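Local structure of D-galactonate dehydratase family member RspA (Pantoea ananatis, 3T6C) at residues 148-153 / 173-178; 157-162 / 231-236; 346-351 / 373-378. The protein catalyses, with low activity in vitro, the magnesium-dependent dehydration of D-gluconate to 2-dehydro-3-deoxy-D-gluconate. All blocks are in the same frame, centred on the assembly; numbering follows the deposited sequence. Where two conformers were deposited one is given.

Contact 1: residues 148-153 / 173-178; sequences YVHTDG and YIRCQM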
# COMPACT_ATOMS: atom_id res chain seq x y z
N TYR A 148 -3.70 35.37 -15.47
CA TYR A 148 -2.54 35.84 -14.73
C TYR A 148 -1.45 36.31 -15.67
O TYR A 148 -1.37 35.83 -16.81
CB TYR A 148 -1.98 34.79 -13.76
CG TYR A 148 -1.12 33.64 -14.36
CD1 TYR A 148 0.27 33.80 -14.55
CD2 TYR A 148 -1.69 32.41 -14.64
CE1 TYR A 148 1.05 32.75 -15.06
CE2 TYR A 148 -0.90 31.32 -15.08
CZ TYR A 148 0.44 31.51 -15.32
OH TYR A 148 1.15 30.42 -15.78
N VAL A 149 -0.65 37.25 -15.19
CA VAL A 149 0.35 37.87 -16.01
C VAL A 149 1.70 37.76 -15.31
O VAL A 149 1.78 37.44 -14.12
CB VAL A 149 0.03 39.34 -16.28
CG1 VAL A 149 -1.14 39.45 -17.29
CG2 VAL A 149 -0.24 40.11 -14.97
N HIS A 150 2.75 38.00 -16.07
CA HIS A 150 4.14 37.90 -15.57
C HIS A 150 4.69 39.24 -15.10
O HIS A 150 4.65 40.23 -15.85
CB HIS A 150 5.06 37.44 -16.71
CG HIS A 150 4.77 36.05 -17.22
ND1 HIS A 150 5.55 35.47 -18.21
CD2 HIS A 150 3.82 35.14 -16.91
CE1 HIS A 150 5.10 34.25 -18.45
NE2 HIS A 150 4.04 34.03 -17.70
N THR A 151 5.18 39.26 -13.86
CA THR A 151 6.02 40.35 -13.38
C THR A 151 7.40 39.82 -13.01
O THR A 151 7.57 38.64 -12.57
CB THR A 151 5.46 41.11 -12.16
OG1 THR A 151 5.40 40.24 -11.05
CG2 THR A 151 4.11 41.67 -12.41
N ASP A 152 8.40 40.69 -13.17
CA ASP A 152 9.76 40.27 -12.91
C ASP A 152 10.50 41.54 -12.50
O ASP A 152 9.92 42.66 -12.50
CB ASP A 152 10.32 39.72 -14.20
CG ASP A 152 11.34 38.61 -14.00
OD1 ASP A 152 12.34 38.83 -13.27
OD2 ASP A 152 11.14 37.52 -14.59
N GLY A 153 11.77 41.37 -12.21
CA GLY A 153 12.59 42.49 -11.80
C GLY A 153 13.88 41.99 -11.22
O GLY A 153 14.04 40.82 -10.85
N TYR A 173 -4.33 38.23 -10.56
CA TYR A 173 -3.47 37.06 -10.42
C TYR A 173 -2.17 37.40 -11.09
O TYR A 173 -2.18 37.77 -12.29
CB TYR A 173 -4.10 35.86 -11.13
CG TYR A 173 -5.48 35.46 -10.61
CD1 TYR A 173 -6.61 36.16 -11.02
CD2 TYR A 173 -5.63 34.35 -9.77
CE1 TYR A 173 -7.84 35.79 -10.58
CE2 TYR A 173 -6.90 33.98 -9.33
CZ TYR A 173 -7.97 34.71 -9.74
OH TYR A 173 -9.24 34.35 -9.31
N ILE A 174 -1.08 37.33 -10.34
CA ILE A 174 0.22 37.82 -10.82
C ILE A 174 1.32 36.83 -10.50
O ILE A 174 1.50 36.47 -9.30
CB ILE A 174 0.52 39.18 -10.19
CG1 ILE A 174 -0.60 40.17 -10.61
CG2 ILE A 174 1.87 39.71 -10.72
CD1 ILE A 174 -0.59 41.41 -9.80
N ARG A 175 2.06 36.39 -11.53
CA ARG A 175 3.24 35.54 -11.29
C ARG A 175 4.43 36.46 -11.01
O ARG A 175 4.66 37.40 -11.78
CB ARG A 175 3.55 34.70 -12.51
CG ARG A 175 4.66 33.69 -12.22
CD ARG A 175 5.03 32.93 -13.48
NE ARG A 175 5.98 33.70 -14.28
CZ ARG A 175 6.66 33.14 -15.27
NH1 ARG A 175 6.46 31.87 -15.55
NH2 ARG A 175 7.60 33.81 -15.94
N CYS A 176 5.18 36.18 -9.96
CA CYS A 176 6.34 37.03 -9.54
C CYS A 176 7.61 36.21 -9.55
O CYS A 176 7.70 35.21 -8.84
CB CYS A 176 6.12 37.59 -8.12
SG CYS A 176 4.63 38.66 -8.07
N GLN A 177 8.57 36.63 -10.39
CA GLN A 177 9.90 36.05 -10.47
C GLN A 177 10.88 37.17 -10.18
O GLN A 177 10.56 38.37 -10.37
CB GLN A 177 10.15 35.51 -11.89
CG GLN A 177 9.09 34.58 -12.47
CD GLN A 177 8.97 33.22 -11.78
OE1 GLN A 177 7.88 32.85 -11.35
NE2 GLN A 177 10.08 32.47 -11.74
N MET A 178 12.09 36.81 -9.78
CA MET A 178 13.11 37.85 -9.65
C MET A 178 14.27 37.31 -10.43
O MET A 178 14.96 36.41 -9.96
CB MET A 178 13.41 38.03 -8.15
CG MET A 178 14.34 39.18 -7.85
SD MET A 178 14.44 39.41 -6.02
CE MET A 178 15.21 37.87 -5.53
O HOH W 1 3.81 30.48 -15.38
O HOH W 2 6.73 36.49 -13.98
O HOH W 3 8.92 36.54 -15.61

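Contact 2: residues 157-162 / 231-236; sequences VEVEDS and DHLRNK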
# COMPACT_ATOMS: atom_id res chain seq x y z
N VAL A 157 12.17 45.21 -4.84
CA VAL A 157 11.45 46.48 -5.08
C VAL A 157 11.00 46.59 -6.54
O VAL A 157 9.89 47.00 -6.83
CB VAL A 157 12.31 47.69 -4.66
CG1 VAL A 157 11.63 48.99 -5.11
CG2 VAL A 157 12.45 47.69 -3.14
N GLU A 158 11.84 46.17 -7.49
CA GLU A 158 11.42 46.21 -8.88
C GLU A 158 10.26 45.26 -9.09
O GLU A 158 9.35 45.56 -9.85
CB GLU A 158 12.57 45.82 -9.82
CG GLU A 158 13.65 46.90 -9.84
CD GLU A 158 14.65 46.68 -10.97
OE1 GLU A 158 14.53 45.68 -11.74
OE2 GLU A 158 15.56 47.53 -11.10
N VAL A 159 10.33 44.08 -8.47
CA VAL A 159 9.21 43.11 -8.63
C VAL A 159 7.93 43.72 -8.04
O VAL A 159 6.83 43.67 -8.65
CB VAL A 159 9.53 41.74 -7.98
CG1 VAL A 159 8.33 40.77 -8.13
CG2 VAL A 159 10.74 41.14 -8.65
N GLU A 160 8.08 44.34 -6.87
CA GLU A 160 6.94 45.00 -6.23
C GLU A 160 6.35 46.06 -7.13
O GLU A 160 5.12 46.14 -7.30
CB GLU A 160 7.38 45.63 -4.90
CG GLU A 160 6.31 46.50 -4.22
CD GLU A 160 6.89 47.48 -3.20
OE1 GLU A 160 8.06 47.32 -2.77
OE2 GLU A 160 6.13 48.40 -2.76
N ASP A 161 7.19 46.90 -7.73
CA ASP A 161 6.66 47.98 -8.56
C ASP A 161 5.93 47.41 -9.78
O ASP A 161 4.91 47.93 -10.21
CB ASP A 161 7.78 48.89 -9.08
CG ASP A 161 8.38 49.79 -8.00
OD1 ASP A 161 7.69 50.14 -7.03
OD2 ASP A 161 9.56 50.15 -8.16
N SER A 162 6.49 46.38 -10.37
CA SER A 162 5.86 45.75 -11.52
C SER A 162 4.49 45.14 -11.16
O SER A 162 3.49 45.28 -11.88
CB SER A 162 6.77 44.65 -12.06
OG SER A 162 6.11 44.01 -13.17
N ASP A 231 7.71 37.28 1.17
CA ASP A 231 7.47 38.05 2.41
C ASP A 231 7.36 39.55 2.09
O ASP A 231 6.45 40.24 2.59
CB ASP A 231 8.62 37.77 3.37
CG ASP A 231 8.39 38.35 4.76
OD1 ASP A 231 7.48 37.89 5.47
OD2 ASP A 231 9.12 39.25 5.14
N HIS A 232 8.27 40.04 1.25
CA HIS A 232 8.28 41.47 0.92
C HIS A 232 7.02 41.80 0.16
O HIS A 232 6.38 42.82 0.44
CB HIS A 232 9.50 41.79 0.05
CG HIS A 232 9.48 43.18 -0.49
ND1 HIS A 232 9.86 44.26 0.28
CD2 HIS A 232 9.12 43.68 -1.70
CE1 HIS A 232 9.75 45.37 -0.43
NE2 HIS A 232 9.29 45.05 -1.63
N LEU A 233 6.65 40.97 -0.81
CA LEU A 233 5.47 41.27 -1.62
C LEU A 233 4.20 41.26 -0.79
O LEU A 233 3.37 42.11 -0.97
CB LEU A 233 5.35 40.28 -2.79
CG LEU A 233 6.47 40.40 -3.84
CD1 LEU A 233 6.30 39.23 -4.82
CD2 LEU A 233 6.45 41.76 -4.59
N ARG A 234 4.06 40.32 0.15
CA ARG A 234 2.88 40.32 1.00
C ARG A 234 2.87 41.54 1.92
O ARG A 234 1.82 42.12 2.17
CB ARG A 234 2.78 39.03 1.80
CG ARG A 234 2.41 37.83 0.92
CD ARG A 234 1.01 38.09 0.28
NE ARG A 234 0.47 36.90 -0.37
CZ ARG A 234 -0.45 36.89 -1.33
NH1 ARG A 234 -1.00 38.01 -1.80
NH2 ARG A 234 -0.85 35.72 -1.80
N ASN A 235 4.05 41.94 2.41
CA ASN A 235 4.15 43.10 3.29
C ASN A 235 3.70 44.37 2.57
O ASN A 235 3.03 45.23 3.17
CB ASN A 235 5.60 43.26 3.76
CG ASN A 235 5.79 44.42 4.73
OD1 ASN A 235 4.90 44.73 5.53
ND2 ASN A 235 6.94 45.07 4.67
N LYS A 236 4.12 44.50 1.32
CA LYS A 236 3.84 45.71 0.53
C LYS A 236 2.49 45.70 -0.23
O LYS A 236 1.87 46.77 -0.41
CB LYS A 236 5.01 45.96 -0.44
CG LYS A 236 6.38 46.27 0.22
CD LYS A 236 6.29 47.35 1.27
CE LYS A 236 7.65 47.62 1.89
NZ LYS A 236 7.62 48.92 2.66

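Contact 3: residues 346-351 / 373-378; sequences AWHSPG and IQEYTP. With GCO (D-gluconic acid), chain D.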
# COMPACT_ATOMS: atom_id res chain seq x y z
N ALA A 346 -4.83 24.92 -15.79
CA ALA A 346 -4.11 26.16 -16.06
C ALA A 346 -3.27 25.86 -17.30
O ALA A 346 -2.01 25.79 -17.21
CB ALA A 346 -3.19 26.40 -14.80
N TRP A 347 -3.85 26.02 -18.48
CA TRP A 347 -3.09 25.67 -19.69
C TRP A 347 -1.93 26.63 -19.88
O TRP A 347 -2.05 27.84 -19.67
CB TRP A 347 -4.00 25.72 -20.94
CG TRP A 347 -5.29 24.91 -20.80
CD1 TRP A 347 -6.56 25.39 -20.89
CD2 TRP A 347 -5.40 23.51 -20.57
NE1 TRP A 347 -7.47 24.38 -20.74
CE2 TRP A 347 -6.80 23.21 -20.52
CE3 TRP A 347 -4.47 22.47 -20.39
CZ2 TRP A 347 -7.29 21.92 -20.38
CZ3 TRP A 347 -4.98 21.17 -20.18
CH2 TRP A 347 -6.37 20.92 -20.19
N HIS A 348 -0.81 26.07 -20.36
CA HIS A 348 0.40 26.89 -20.67
C HIS A 348 0.13 27.83 -21.85
O HIS A 348 -0.43 27.40 -22.89
CB HIS A 348 1.52 25.90 -20.95
CG HIS A 348 2.82 26.51 -21.44
ND1 HIS A 348 3.15 26.54 -22.78
CD2 HIS A 348 3.88 27.05 -20.78
CE1 HIS A 348 4.35 27.09 -22.93
NE2 HIS A 348 4.82 27.38 -21.73
N SER A 349 0.38 29.12 -21.63
CA SER A 349 0.13 30.11 -22.69
C SER A 349 0.98 31.38 -22.60
O SER A 349 0.44 32.44 -22.28
CB SER A 349 -1.35 30.46 -22.63
OG SER A 349 -1.75 31.01 -23.88
N PRO A 350 2.27 31.29 -22.82
CA PRO A 350 3.31 32.32 -22.87
C PRO A 350 3.39 32.82 -24.33
O PRO A 350 2.38 33.00 -25.00
CB PRO A 350 4.54 31.59 -22.36
CG PRO A 350 4.42 30.31 -22.96
CD PRO A 350 2.90 29.99 -23.09
N GLY A 351 4.54 33.31 -24.70
CA GLY A 351 4.71 33.75 -26.08
C GLY A 351 4.79 32.64 -27.11
O GLY A 351 4.47 32.93 -28.27
N ILE A 373 -7.09 28.93 -14.04
CA ILE A 373 -6.60 30.26 -14.38
C ILE A 373 -6.07 30.19 -15.81
O ILE A 373 -5.72 29.09 -16.27
CB ILE A 373 -5.53 30.74 -13.34
CG1 ILE A 373 -5.28 32.25 -13.49
CG2 ILE A 373 -4.20 29.99 -13.55
CD1 ILE A 373 -6.54 33.09 -13.12
N GLN A 374 -5.99 31.35 -16.49
CA GLN A 374 -5.34 31.35 -17.82
C GLN A 374 -4.15 32.30 -17.87
O GLN A 374 -4.31 33.51 -17.82
CB GLN A 374 -6.36 31.77 -18.89
CG GLN A 374 -5.83 31.61 -20.35
CD GLN A 374 -5.17 30.24 -20.56
OE1 GLN A 374 -3.92 30.14 -20.61
NE2 GLN A 374 -5.97 29.18 -20.62
N GLU A 375 -2.95 31.73 -18.00
CA GLU A 375 -1.74 32.50 -18.27
C GLU A 375 -1.94 33.35 -19.50
O GLU A 375 -2.54 32.87 -20.48
CB GLU A 375 -0.64 31.50 -18.57
CG GLU A 375 0.74 32.15 -18.66
CD GLU A 375 1.85 31.12 -18.78
OE1 GLU A 375 1.60 29.97 -19.11
OE2 GLU A 375 3.02 31.48 -18.52
N TYR A 376 -1.41 34.58 -19.48
CA TYR A 376 -1.56 35.43 -20.63
C TYR A 376 -0.32 36.28 -20.82
O TYR A 376 0.19 36.87 -19.86
CB TYR A 376 -2.74 36.34 -20.37
CG TYR A 376 -2.95 37.34 -21.48
CD1 TYR A 376 -3.46 36.92 -22.68
CD2 TYR A 376 -2.65 38.68 -21.29
CE1 TYR A 376 -3.67 37.82 -23.70
CE2 TYR A 376 -2.85 39.60 -22.32
CZ TYR A 376 -3.35 39.14 -23.49
OH TYR A 376 -3.56 40.01 -24.53
N THR A 377 0.17 36.36 -22.06
CA THR A 377 1.17 37.39 -22.36
C THR A 377 0.65 38.20 -23.52
O THR A 377 0.03 37.68 -24.46
CB THR A 377 2.58 36.81 -22.69
OG1 THR A 377 2.44 35.89 -23.75
CG2 THR A 377 3.19 36.08 -21.53
N PRO A 378 0.83 39.51 -23.44
CA PRO A 378 0.15 40.36 -24.42
C PRO A 378 0.53 40.04 -25.87
O PRO A 378 1.64 39.59 -26.16
CB PRO A 378 0.57 41.79 -24.02
CG PRO A 378 1.49 41.67 -22.85
CD PRO A 378 1.48 40.25 -22.35
C1 GCO D . 5.69 29.45 -18.52
C2 GCO D . 6.81 28.64 -19.07
C3 GCO D . 7.55 29.28 -20.23
C4 GCO D . 8.47 28.29 -20.90
C5 GCO D . 8.49 28.53 -22.39
C6 GCO D . 9.37 27.56 -23.15
O1A GCO D . 5.08 30.31 -19.21
O1B GCO D . 5.25 29.14 -17.36
O2 GCO D . 7.57 28.12 -18.01
O3 GCO D . 8.23 30.36 -19.70
O4 GCO D . 9.76 28.45 -20.35
O5 GCO D . 7.20 28.44 -22.86
O6 GCO D . 9.38 27.74 -24.55
O HOH W 4 -2.92 28.92 -17.32
O HOH W 5 -6.78 26.74 -17.91
O HOH W 6 -3.27 33.27 -23.14
O HOH W 7 -0.81 34.45 -24.18

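Contact 1: residues 148-153 / 173-178
H150 and R175 stack across two neighbouring parallel strands, 148-151 and 173-176, which open and close a beta-alpha-beta unit of the (beta/alpha) barrel of this enolase-superfamily enzyme. The guanidinium lies flat on the imidazole, with centres 3.7 Å apart and planes at 9°. R175 reaches this place because CG is anti to the backbone N (chi1 -173°) and the chain bends only later, at chi3. Over the opposite face of the guanidinium lies CD of Q177, toward the rim, while water 2 and water 3 lie in its plane at the edge. Water 2 accepts from NE of R175 and donates to the carbonyl O of T151; water 3 ties NH2 to OD2 of D152. A third water joins NH1 to OH of Y148. Arginine suits the place: several N-H groups round one flat cation. Along the strands, R175 N donates to V149 O at 2.8 Å. The carbonyl O of R175 accepts twice, from T151 N at 2.8 Å and from T151 OG1 at 3.0 Å; the threonine hydroxyl can turn back to the strand because it sits between its own N and carbonyl carbon (chi1 65°). On the face shared by T151 and I174, T151 CG2 presses on I174 CG2 at 3.4 Å, tighter than usual for two carbons. H150 NE2 bonds to E375, R175 NH1 to Y181 and Q177 OE1 to D246 N. The face bearing V149, T151 and I174 packs on helix 156-168, with C176 against helix 219-237, whereas H150 and R175 face the bound D-gluconic acid.

Contact 2: residues 157-162 / 231-236
The carboxylate of E160 is held at both oxygens. OE1 accepts from H232 NE2 at 2.8 Å, and OE2 makes a salt bridge with R164, one turn further along its own helix. The histidine bond is bent, 142° at the hydrogen: the nitrogen stands above the carboxylate plane, and the oxygen is tilted out of the ring plane. E160 spans the gap between the helices because its CG is anti to the backbone N (chi1 173°) and the chain runs on extended, a reach well suited to glutamate. K236 lays its aliphatic part alongside, CB 3.5 Å from OE2 of E160, and its CG rests over one face of the H232 ring; its ammonium end leads away, although its charge may still favour an ionised E160. Deeper in, the interface turns apolar. L233 puts CD2 3.7 Å from E160 CA, and V159 CG1 meets the same methyl at 4.1 Å. These branched side chains also cover C176 of strand 173-176. The short helical segments cross at -45° with their axes 9.9 Å apart. Such side-by-side helices, polar outside and aliphatic toward the strands, are characteristic of the outer layer of a beta/alpha barrel.

Contact 3: residues 346-351 / 373-378
E375, S349 and Q374 have the most surface buried here, and the first two meet through a nearly straight hydrogen bond. S349 N donates to OE1 of E375 at 2.9 Å, with 174° at the hydrogen, approaching from above the carboxylate plane. E375 starts toward the 346-351 loop and runs on extended (chi1 -171°). R319 makes a salt bridge to the same OE1 and H150 NE2 bonds to OE2, so that with S349 N they fix the rotation of the carboxylate. OE2 also lies 2.5 Å from O1A of the bound D-gluconic acid. Glutamate suits this place because its two oxygens can serve these two sets of partners. S349 is small enough for its CB to lie 3.3 Å from OE1 of Q374, and its hydroxyl shares water 6 with the carbonyl O of E375. The Q374 side chain bends at chi2 to bring its amide beside W347, nearly coplanar with the indole; NE2 approaches the ring edge, 3.8 Å from CD1 of W347, and finds its hydrogen-bond partner in D365 of helix 355-367. Water 4 bridges buried main-chain groups, donating to the carbonyls of W347 and I373 and accepting from E375 N. The loop also touches the ligand directly. H348 ND1 is hydrogen-bonded to ND1 of H321, and NE2 donates to O5 of D-gluconic acid at 2.8 Å, while P350 lays CD over one face of the histidine and brings CG within 3.4 Å of O5. P350 is probably important for activity and substrate specificity, as in relatives. Ligand-binding residues at the C-terminal ends of strands and on the loops after them are characteristic of beta/alpha-barrel active sites, here that of the enolase superfamily.

Contact 1 lies between the other two, its centre 11 Å from contact 2 and 12 Å from contact 3, whereas contacts 2 and 3 are about 22 Å apart between centres and do not touch. Toward contact 3 the sheet continues: Y148 O and Y376 N are 2.9 Å apart, and H150 NE2 lies 2.9 Å from E375 OE2. H150, R175 and E375 thus belong to one ligand-facing wall, with the R175 side chain about 4 Å from magnesium and that of H348 about 5 Å, nearest atoms. Toward contact 2, C176 CB packs 3.7 Å from L233 CD1, joining the outer helices to the strands that carry the pocket.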